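Side-chain contacts in regulatory protein, TetR family (Rhodobacter sphaeroides 2.4.1, PDB 3BRU), which represses transcription of its own operon, probably by binding two operator sequences in the promoter: residues Ala38-Leu43 / Gly127-Asn132; Gly47-Gly52 / Met137-Asp142; Arg157-Leu162 / Ala180-Phe185. All coordinates share one frame; numbering follows the deposited sequence.

Contact 1. Residues Ala38-Leu43 / Gly127-Asn132; sequences AGLEHL and GCLVGN
The carboxamide of Asn-132 donates from ND2 to the backbone carbonyl of Leu-43, with 2.7 Å between ND2 and Leu-43 O and an N-H...O angle of 157°. The acceptor lies close to the plane of the amide, while ND2 stands slightly tilted from the plane of the carbonyl. This bond ties helix 31-45, the first helix of the TetR-type DNA-binding region, to the short helix 129-135 of the C-terminal, tetracycline-repressor-like domain. The same ND2 reaches the next carbonyl, Thr-44 O, in a weak bond, and OD1 is weakly bonded to Lys-197, so both ends of the buried amide have polar partners. The side chain leaves its helix with CG beside the backbone N (chi1 -68°), which carries the amide to the end of helix 31-45. With the amide gone, as in an alanine here, the Leu-43 carbonyl is likely to lose its side-chain donor, and the two segments the one hydrogen bond that joins them.

Beside the amide the contact is apolar. Leu-129 sends CD1 against Leu-43, 3.5 Å from its CB and 4.0 Å from its CD2, while Leu-81 of helix 74-97 packs on Leu-43 and Tyr-85 on Leu-129. Helix 129-135 starts at Cys-128, the N-cap residue, whose SG takes a weak bond from Gly-131 N. One turn earlier in helix 31-45, Leu-40 CD2 meets Leu-129 CD2 at 4.3 Å.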
# COMPACT_ATOMS: atom_id res chain seq x y z
N ALA A 38 18.38 -3.55 -13.36
CA ALA A 38 18.31 -4.58 -12.38
C ALA A 38 17.72 -4.04 -11.09
O ALA A 38 17.01 -4.74 -10.40
CB ALA A 38 19.71 -5.17 -12.14
N GLY A 39 18.03 -2.79 -10.73
CA GLY A 39 17.49 -2.18 -9.54
C GLY A 39 16.00 -2.05 -9.61
O GLY A 39 15.30 -2.48 -8.67
N LEU A 40 15.50 -1.45 -10.71
CA LEU A 40 14.06 -1.25 -10.97
C LEU A 40 13.31 -2.55 -11.00
O LEU A 40 12.24 -2.65 -10.39
CB LEU A 40 13.79 -0.46 -12.26
CG LEU A 40 14.26 1.00 -12.29
CD1 LEU A 40 14.17 1.60 -13.67
CD2 LEU A 40 13.56 1.91 -11.23
N GLU A 41 13.86 -3.56 -11.65
CA GLU A 41 13.19 -4.85 -11.72
C GLU A 41 13.04 -5.51 -10.37
O GLU A 41 11.96 -5.98 -10.03
CB GLU A 41 13.88 -5.78 -12.72
CG GLU A 41 13.71 -5.32 -14.17
CD GLU A 41 14.50 -6.17 -15.17
OE1 GLU A 41 15.20 -7.09 -14.69
OE2 GLU A 41 14.43 -5.92 -16.43
N HIS A 42 14.12 -5.52 -9.59
CA HIS A 42 14.16 -6.27 -8.33
C HIS A 42 13.39 -5.58 -7.23
O HIS A 42 12.72 -6.24 -6.47
CB HIS A 42 15.61 -6.51 -7.88
CG HIS A 42 16.30 -7.60 -8.62
ND1 HIS A 42 16.66 -8.80 -8.03
CD2 HIS A 42 16.69 -7.69 -9.92
CE1 HIS A 42 17.23 -9.57 -8.93
NE2 HIS A 42 17.29 -8.92 -10.08
N LEU A 43 13.46 -4.25 -7.17
CA LEU A 43 12.68 -3.50 -6.17
C LEU A 43 11.19 -3.27 -6.45
O LEU A 43 10.42 -2.97 -5.50
CB LEU A 43 13.31 -2.15 -5.88
CG LEU A 43 14.42 -2.11 -4.84
CD1 LEU A 43 15.61 -2.97 -5.27
CD2 LEU A 43 14.82 -0.63 -4.67
N GLY A 127 5.06 -4.16 -9.08
CA GLY A 127 4.21 -3.06 -8.70
C GLY A 127 4.87 -1.72 -8.87
O GLY A 127 5.76 -1.54 -9.73
N CYS A 128 4.44 -0.78 -8.04
CA CYS A 128 4.98 0.55 -8.05
C CYS A 128 6.21 0.57 -7.14
O CYS A 128 6.15 0.12 -6.00
CB CYS A 128 3.92 1.54 -7.59
SG CYS A 128 4.54 3.22 -7.68
N LEU A 129 7.32 1.09 -7.65
CA LEU A 129 8.53 1.26 -6.83
C LEU A 129 8.27 2.16 -5.61
O LEU A 129 8.74 1.88 -4.51
CB LEU A 129 9.67 1.86 -7.67
CG LEU A 129 10.90 2.15 -6.82
CD1 LEU A 129 11.58 0.84 -6.51
CD2 LEU A 129 11.86 3.08 -7.50
N VAL A 130 7.54 3.24 -5.84
CA VAL A 130 7.26 4.22 -4.82
C VAL A 130 6.34 3.69 -3.72
O VAL A 130 6.48 4.01 -2.53
CB VAL A 130 6.73 5.53 -5.47
CG1 VAL A 130 6.13 6.49 -4.43
CG2 VAL A 130 7.86 6.18 -6.27
N GLY A 131 5.40 2.86 -4.13
CA GLY A 131 4.52 2.19 -3.18
C GLY A 131 5.27 1.15 -2.40
O GLY A 131 5.12 1.07 -1.17
N ASN A 132 6.06 0.32 -3.10
CA ASN A 132 6.88 -0.69 -2.40
C ASN A 132 7.78 -0.07 -1.35
O ASN A 132 7.83 -0.55 -0.22
CB ASN A 132 7.77 -1.51 -3.33
CG ASN A 132 7.00 -2.44 -4.26
OD1 ASN A 132 5.75 -2.46 -4.30
ND2 ASN A 132 7.75 -3.24 -5.02

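Contact 2. Residues Gly47-Gly52 / Met137-Asp142; sequences GYSSVG and MGALPD
Tyr-48 swings its ring toward 137-142 with CG anti to the backbone N (chi1 -178°), and Leu-140, whose CG sits beside its own backbone N (chi1 -65°), extends CD2 to meet it. That one methyl does most of the touching: Leu-140 CD2 lies 3.2 Å from Tyr-48 CD2 and 3.5 Å from Tyr-48 CG, with Tyr-48 CB and CE2 a little farther off. It approaches the ring obliquely, nearest its CD2 corner. At the phenol end, Pro-141 CG comes within 4.1 Å of Tyr-48 OH, and Pro-141 CD too stands obliquely to the ring. Phe-144 meets the tyrosine edge-to-face and Lys-74 makes a cation-pi contact with it, so the ring is enclosed by more than the two segments.

Here a type I beta turn, Tyr-48 to Val-51, closed by Val-51 N to Tyr-48 O at 3.2 Å, leads from helix 31-45 into the predicted helix-turn-helix. It packs, from the DNA-binding side, on the loop between helices 129-135 and 143-167 of the C-terminal domain, which opens with a 3-10 turn at 137-139.

The rest is thinner. Ala-139 CB faces Ser-49 OG at 3.7 Å, a van der Waals approach. The hydroxyl has its main polar partner in Glu-136, whose other carboxylate oxygen accepts from Tyr-48 N, so one glutamate grips both neighbours on the turn. Ser-49 OG also shares a weak hydrogen bond with Ser-50 OG of the second subunit, and Ala-139 packs against that same Ser-50 of the second subunit.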
# COMPACT_ATOMS: atom_id res chain seq x y z
N GLY A 47 11.49 -5.71 -2.78
CA GLY A 47 11.53 -4.38 -2.23
C GLY A 47 12.96 -4.15 -1.83
O GLY A 47 13.83 -5.01 -2.05
N TYR A 48 13.22 -2.99 -1.24
CA TYR A 48 14.56 -2.60 -0.83
C TYR A 48 15.17 -3.52 0.24
O TYR A 48 16.30 -4.01 0.04
CB TYR A 48 14.53 -1.16 -0.37
CG TYR A 48 15.83 -0.57 0.06
CD1 TYR A 48 16.58 0.20 -0.83
CD2 TYR A 48 16.32 -0.76 1.37
CE1 TYR A 48 17.78 0.78 -0.42
CE2 TYR A 48 17.52 -0.16 1.78
CZ TYR A 48 18.23 0.62 0.87
OH TYR A 48 19.43 1.20 1.20
N SER A 49 14.44 -3.77 1.34
CA SER A 49 14.92 -4.65 2.43
C SER A 49 15.29 -6.09 2.02
O SER A 49 16.08 -6.73 2.68
CB SER A 49 13.90 -4.76 3.59
OG SER A 49 13.32 -3.52 3.94
N SER A 50 14.69 -6.58 0.93
CA SER A 50 14.84 -7.95 0.44
C SER A 50 16.02 -8.13 -0.50
O SER A 50 16.46 -9.24 -0.78
CB SER A 50 13.59 -8.32 -0.34
OG SER A 50 12.79 -9.18 0.43
N VAL A 51 16.50 -7.03 -1.04
CA VAL A 51 17.41 -7.12 -2.15
C VAL A 51 18.77 -6.55 -1.78
O VAL A 51 18.88 -5.35 -1.49
CB VAL A 51 16.82 -6.41 -3.38
CG1 VAL A 51 17.79 -6.43 -4.53
CG2 VAL A 51 15.51 -7.09 -3.79
N GLY A 52 19.80 -7.40 -1.79
CA GLY A 52 21.16 -6.95 -1.52
C GLY A 52 21.90 -6.54 -2.79
O GLY A 52 21.46 -6.85 -3.91
N MSE A 137 9.06 2.07 4.67
CA MSE A 137 9.74 3.25 5.19
C MSE A 137 10.41 3.04 6.58
O MSE A 137 11.49 3.58 6.81
CB MSE A 137 8.76 4.44 5.21
CG MSE A 137 9.42 5.80 5.52
SE MSE A 137 10.85 6.39 4.31
CE MSE A 137 12.38 6.63 5.58
N GLY A 138 9.82 2.26 7.49
CA GLY A 138 10.44 2.01 8.79
C GLY A 138 11.84 1.39 8.69
O GLY A 138 12.65 1.54 9.63
N ALA A 139 12.15 0.70 7.59
CA ALA A 139 13.45 0.03 7.45
C ALA A 139 14.43 0.78 6.52
O ALA A 139 15.53 0.28 6.24
CB ALA A 139 13.26 -1.43 7.00
N LEU A 140 14.03 1.97 6.07
CA LEU A 140 14.79 2.75 5.10
C LEU A 140 15.57 3.87 5.76
O LEU A 140 15.15 4.38 6.79
CB LEU A 140 13.86 3.35 4.03
CG LEU A 140 13.15 2.33 3.13
CD1 LEU A 140 12.36 3.08 2.05
CD2 LEU A 140 14.11 1.26 2.50
N PRO A 141 16.70 4.28 5.15
CA PRO A 141 17.47 5.48 5.57
C PRO A 141 16.55 6.69 5.55
O PRO A 141 15.70 6.77 4.66
CB PRO A 141 18.52 5.63 4.46
CG PRO A 141 18.65 4.27 3.83
CD PRO A 141 17.29 3.62 3.96
N ASP A 142 16.67 7.63 6.49
CA ASP A 142 15.65 8.71 6.49
C ASP A 142 15.60 9.69 5.29
O ASP A 142 14.57 10.32 5.09
CB ASP A 142 15.46 9.39 7.85
CG ASP A 142 14.17 8.85 8.60
OD1 ASP A 142 14.24 7.75 9.23
OD2 ASP A 142 13.09 9.53 8.56

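Contact 3. Residues Arg157-Leu162 / Ala180-Phe185; sequences RRTAQL and ALAEAF
Ala-182 presses its CB against the backbone and side chain of Ala-160, a small-residue contact between helices 143-167 and 178-199 of the all-helical TetR C-terminal part. The CA atoms of Ala-160 and Ala-182 are 5.1 Å apart, a closeness that the short side chains permit. The packing is by van der Waals contact: the methyl of Ala-182 lies 3.5 Å from Ala-160 N and 3.8 Å from Ala-160 CB, so it rests as much on main chain as on side chain. Thr-159 flanks it with carbon atoms, its CB 4.0 Å from Ala-182 CB. Phe-163, one turn beyond Thr-159, also packs on Ala-182, while Phe-185 turns its ring to helix 104-120, against Leu-108 and Thr-112.

The polar interactions run to partners beyond the two segments. Arg-158 forms a salt bridge to Asp-94 of helix 74-97, and Glu-183 bonds through OE1 to Ser-207 of the second subunit. The buried hydroxyl of Thr-159 is bonded to the carbonyl of Trp-155, one turn back in its own helix, and to the indole NE1 of Trp-186 on the partner helix. Thr-159 holds OG1 beside its backbone N (chi1 -52°) and CG2 anti to that nitrogen, which lays the CG2 methyl against the other helix, 4.1 Å from Ala-182 CB.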
# COMPACT_ATOMS: atom_id res chain seq x y z
N ARG A 157 -0.11 16.67 -7.96
CA ARG A 157 -0.21 17.99 -8.62
C ARG A 157 -0.63 17.88 -10.09
O ARG A 157 -1.38 18.72 -10.60
CB ARG A 157 1.13 18.71 -8.58
CG ARG A 157 1.22 19.80 -7.60
CD ARG A 157 2.60 20.53 -7.68
NE ARG A 157 3.65 19.78 -6.98
CZ ARG A 157 4.70 19.21 -7.57
NH1 ARG A 157 4.90 19.32 -8.90
NH2 ARG A 157 5.55 18.53 -6.82
N ARG A 158 -0.12 16.87 -10.79
CA ARG A 158 -0.49 16.71 -12.21
C ARG A 158 -1.96 16.30 -12.33
O ARG A 158 -2.67 16.76 -13.22
CB ARG A 158 0.42 15.69 -12.90
CG ARG A 158 1.86 16.13 -12.97
CD ARG A 158 2.67 15.15 -13.82
NE ARG A 158 2.31 15.23 -15.23
CZ ARG A 158 2.99 14.66 -16.23
NH1 ARG A 158 4.09 13.93 -16.00
NH2 ARG A 158 2.57 14.83 -17.48
N THR A 159 -2.40 15.47 -11.39
CA THR A 159 -3.75 14.91 -11.36
C THR A 159 -4.80 15.95 -10.96
O THR A 159 -5.86 15.99 -11.57
CB THR A 159 -3.76 13.67 -10.45
OG1 THR A 159 -2.71 12.81 -10.88
CG2 THR A 159 -5.08 12.90 -10.51
N ALA A 160 -4.50 16.79 -9.97
CA ALA A 160 -5.37 17.91 -9.60
C ALA A 160 -5.55 18.86 -10.76
O ALA A 160 -6.64 19.35 -11.00
CB ALA A 160 -4.82 18.63 -8.41
N GLN A 161 -4.48 19.11 -11.51
CA GLN A 161 -4.57 19.97 -12.69
C GLN A 161 -5.52 19.33 -13.72
O GLN A 161 -6.37 20.00 -14.28
CB GLN A 161 -3.19 20.22 -13.27
CG GLN A 161 -3.17 21.17 -14.46
CD GLN A 161 -1.92 20.97 -15.33
OE1 GLN A 161 -0.97 20.25 -14.95
NE2 GLN A 161 -1.91 21.61 -16.51
N LEU A 162 -5.42 18.00 -13.90
CA LEU A 162 -6.35 17.24 -14.72
C LEU A 162 -7.79 17.45 -14.26
O LEU A 162 -8.67 17.75 -15.09
CB LEU A 162 -6.00 15.75 -14.68
CG LEU A 162 -6.73 14.84 -15.67
CD1 LEU A 162 -6.75 15.50 -17.04
CD2 LEU A 162 -6.04 13.47 -15.78
N ALA A 180 -8.04 17.43 -3.21
CA ALA A 180 -8.48 16.35 -2.31
C ALA A 180 -8.78 15.07 -3.09
O ALA A 180 -8.41 13.95 -2.71
CB ALA A 180 -9.73 16.80 -1.48
N LEU A 181 -9.43 15.26 -4.22
CA LEU A 181 -9.72 14.14 -5.09
C LEU A 181 -8.43 13.52 -5.70
O LEU A 181 -8.27 12.29 -5.73
CB LEU A 181 -10.70 14.59 -6.16
CG LEU A 181 -11.56 13.46 -6.71
CD1 LEU A 181 -12.39 12.84 -5.61
CD2 LEU A 181 -12.42 14.03 -7.83
N ALA A 182 -7.48 14.37 -6.09
CA ALA A 182 -6.19 13.91 -6.60
C ALA A 182 -5.44 13.09 -5.54
O ALA A 182 -4.81 12.10 -5.87
CB ALA A 182 -5.32 15.08 -7.08
N GLU A 183 -5.51 13.54 -4.27
CA GLU A 183 -4.86 12.85 -3.21
C GLU A 183 -5.59 11.54 -2.95
O GLU A 183 -4.94 10.50 -2.79
CB GLU A 183 -4.79 13.69 -1.93
CG GLU A 183 -3.97 12.97 -0.86
CD GLU A 183 -3.86 13.72 0.45
OE1 GLU A 183 -4.59 14.73 0.63
OE2 GLU A 183 -3.06 13.29 1.32
N ALA A 184 -6.92 11.57 -2.90
CA ALA A 184 -7.65 10.32 -2.72
C ALA A 184 -7.40 9.33 -3.87
O ALA A 184 -7.20 8.16 -3.59
CB ALA A 184 -9.13 10.55 -2.52
N PHE A 185 -7.35 9.80 -5.14
CA PHE A 185 -6.94 8.93 -6.26
C PHE A 185 -5.59 8.20 -6.02
O PHE A 185 -5.53 6.98 -6.18
CB PHE A 185 -6.88 9.65 -7.63
CG PHE A 185 -6.49 8.72 -8.78
CD1 PHE A 185 -7.46 7.97 -9.43
CD2 PHE A 185 -5.16 8.53 -9.13
CE1 PHE A 185 -7.11 7.07 -10.47
CE2 PHE A 185 -4.80 7.62 -10.15
CZ PHE A 185 -5.78 6.90 -10.82

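Overall arrangement
Contacts 1 and 2 both join the DNA-binding part to the C-terminal part; their centres are about 11 Å apart and they touch, Leu-43 CG lying 3.9 Å from Tyr-48 N. Contact 1 is buried near the centre of the chain and combines leucine packing with an amide-to-carbonyl bond. Contact 2 is only partly buried, about 17 Å from that centre, and relies on an aromatic ring against aliphatic groups. Contact 3 stands apart, its centre about 23 Å from that of contact 1 and about 28 Å from that of contact 2. It is buried and wholly within the C-terminal part, pairing helices through small side chains. Residues of all three touch the second subunit.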